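Local atomic coordinates of UDP-N-acetylenolpyruvoylglucosamine reductase (Listeria monocytogenes, PDB entry 3TX1), a protein that catalyses the NADPH-dependent, FAD-linked reduction of UDP-N-acetylenolpyruvoylglucosamine to UDP-N-acetylmuramate, a step in building cell-wall peptidoglycan. Residues A[55-60]-A[98-103]. Sequence-based numbering, arbitrary orientation.
Sequences ADVFVM and RGVILH
Two parallel strands, 58-60 and 100-103, pair in the middle of a four-stranded mixed sheet of the PCMH-type FAD-binding domain. Val59 makes hydrogen bonds to Ile101 and His103, which flank its partner Leu102: its N reaches Ile101 O at 3.0 Å, and its O takes His103 N at 2.9 Å. Val57 O accepts Ile101 N at 2.9 Å.

On one face, the ring of Phe58 meets CG2 of Ile101 obliquely. Phe58 lies alongside His103, and CZ comes 3.6 Å from His103 CB. The two ring planes are tilted by 28°, and the rings overlap little. His103 ND1 is hydrogen-bonded to Leu84 O, and the side chain is about 7 Å from the bound FAD. On the other face, Val59 CG2 packs on Val100 CG1 at 3.7 Å.

Where both segments turn a corner, a salt bridge joins them. Arg98 bends back at chi2 and chi3, and its NE meets Asp56 OD2 at 2.6 Å. NH2 adds a weak bond to OD2. The carboxylate is turned 73° from the guanidinium plane.

Strand 36-42 flanks 54-60 antiparallel; strand 81-84 flanks 100-103 in parallel. Helix 64-76 packs on the Val100 and Leu102 side. On the Phe58 and Ile101 side, Leu84 touches both, and the Tyr46 ring meets those of Phe58 and His103.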
loop_
_atom_site.group_PDB
_atom_site.type_symbol
_atom_site.label_atom_id
_atom_site.label_comp_id
_atom_site.label_asym_id
_atom_site.label_seq_id
_atom_site.Cartn_x
_atom_site.Cartn_y
_atom_site.Cartn_z
ATOM N N ALA A 55 12.951 4.912 -10.959
ATOM C CA ALA A 55 11.998 4.420 -11.937
ATOM C C ALA A 55 12.238 5.368 -13.084
ATOM O O ALA A 55 12.141 6.589 -12.914
ATOM C CB ALA A 55 10.575 4.559 -11.421
ATOM N N ASP A 56 12.581 4.810 -14.235
ATOM C CA ASP A 56 12.956 5.609 -15.440
ATOM C C ASP A 56 11.958 6.678 -15.955
ATOM O O ASP A 56 12.389 7.748 -16.418
ATOM C CB ASP A 56 13.441 4.674 -16.564
ATOM C CG ASP A 56 12.857 3.262 -16.443
ATOM O OD1 ASP A 56 11.635 3.124 -16.169
ATOM O OD2 ASP A 56 13.635 2.290 -16.592
ATOM N N VAL A 57 10.653 6.386 -15.834
ATOM C CA VAL A 57 9.563 7.287 -16.247
ATOM C C VAL A 57 8.484 7.415 -15.131
ATOM O O VAL A 57 7.669 6.509 -14.944
ATOM C CB VAL A 57 8.907 6.798 -17.561
ATOM C CG1 VAL A 57 7.938 7.841 -18.084
ATOM C CG2 VAL A 57 9.963 6.482 -18.629
ATOM N N PHE A 58 8.464 8.560 -14.440
ATOM C CA PHE A 58 7.574 8.794 -13.301
ATOM C C PHE A 58 6.484 9.831 -13.570
ATOM O O PHE A 58 6.759 11.025 -13.686
ATOM C CB PHE A 58 8.411 9.207 -12.093
ATOM C CG PHE A 58 7.667 9.199 -10.797
ATOM C CD1 PHE A 58 7.329 7.993 -10.179
ATOM C CD2 PHE A 58 7.317 10.399 -10.170
ATOM C CE1 PHE A 58 6.634 7.992 -8.977
ATOM C CE2 PHE A 58 6.622 10.395 -8.957
ATOM C CZ PHE A 58 6.295 9.193 -8.361
ATOM N N VAL A 59 5.234 9.368 -13.598
ATOM C CA VAL A 59 4.111 10.204 -13.971
ATOM C C VAL A 59 3.077 10.451 -12.887
ATOM O O VAL A 59 2.619 9.495 -12.242
ATOM C CB VAL A 59 3.370 9.550 -15.139
ATOM C CG1 VAL A 59 2.337 10.513 -15.705
ATOM C CG2 VAL A 59 4.364 9.138 -16.219
ATOM N N MET A 60 2.683 11.726 -12.737
ATOM C CA MET A 60 1.620 12.142 -11.793
ATOM C C MET A 60 0.445 12.868 -12.460
ATOM O O MET A 60 0.559 14.056 -12.776
ATOM C CB MET A 60 2.184 12.997 -10.664
ATOM C CG MET A 60 3.006 12.197 -9.676
ATOM S SD MET A 60 4.122 13.238 -8.730
ATOM C CE MET A 60 5.023 14.095 -10.039
ATOM N N ARG A 98 11.484 -0.915 -14.386
ATOM C CA ARG A 98 11.421 -0.694 -15.848
ATOM C C ARG A 98 10.000 -0.385 -16.323
ATOM O O ARG A 98 9.029 -1.010 -15.878
ATOM C CB ARG A 98 11.991 -1.886 -16.645
ATOM C CG ARG A 98 13.438 -2.288 -16.349
ATOM C CD ARG A 98 14.493 -1.279 -16.794
ATOM N NE ARG A 98 14.605 -0.047 -15.994
ATOM C CZ ARG A 98 15.268 0.062 -14.834
ATOM N NH1 ARG A 98 15.826 -1.005 -14.268
ATOM N NH2 ARG A 98 15.333 1.237 -14.203
ATOM N N GLY A 99 9.899 0.580 -17.234
ATOM C CA GLY A 99 8.629 1.009 -17.777
ATOM C C GLY A 99 8.253 2.360 -17.190
ATOM O O GLY A 99 9.137 3.201 -16.926
ATOM N N VAL A 100 6.947 2.553 -16.980
ATOM C CA VAL A 100 6.385 3.779 -16.451
ATOM C C VAL A 100 5.727 3.465 -15.115
ATOM O O VAL A 100 4.987 2.487 -14.995
ATOM C CB VAL A 100 5.291 4.300 -17.409
ATOM C CG1 VAL A 100 4.473 5.448 -16.816
ATOM C CG2 VAL A 100 5.898 4.701 -18.740
ATOM N N ILE A 101 5.993 4.303 -14.123
ATOM C CA ILE A 101 5.375 4.189 -12.821
ATOM C C ILE A 101 4.390 5.356 -12.724
ATOM O O ILE A 101 4.759 6.503 -13.010
ATOM C CB ILE A 101 6.421 4.252 -11.666
ATOM C CG1 ILE A 101 7.254 2.963 -11.574
ATOM C CG2 ILE A 101 5.746 4.471 -10.322
ATOM C CD1 ILE A 101 8.210 2.741 -12.736
ATOM N N LEU A 102 3.137 5.055 -12.364
ATOM C CA LEU A 102 2.092 6.049 -12.192
ATOM C C LEU A 102 1.779 6.214 -10.733
ATOM O O LEU A 102 1.514 5.234 -10.041
ATOM C CB LEU A 102 0.796 5.572 -12.809
ATOM C CG LEU A 102 0.239 5.869 -14.179
ATOM C CD1 LEU A 102 -1.152 5.262 -14.172
ATOM C CD2 LEU A 102 0.120 7.363 -14.363
ATOM N N HIS A 103 1.745 7.459 -10.298
ATOM C CA HIS A 103 1.489 7.795 -8.935
ATOM C C HIS A 103 0.327 8.765 -8.975
ATOM O O HIS A 103 0.392 9.861 -9.549
ATOM C CB HIS A 103 2.782 8.364 -8.327
ATOM C CG HIS A 103 2.723 8.601 -6.832
ATOM N ND1 HIS A 103 2.451 7.622 -5.945
ATOM C CD2 HIS A 103 2.941 9.755 -6.086
ATOM C CE1 HIS A 103 2.454 8.137 -4.697
ATOM N NE2 HIS A 103 2.752 9.442 -4.788
#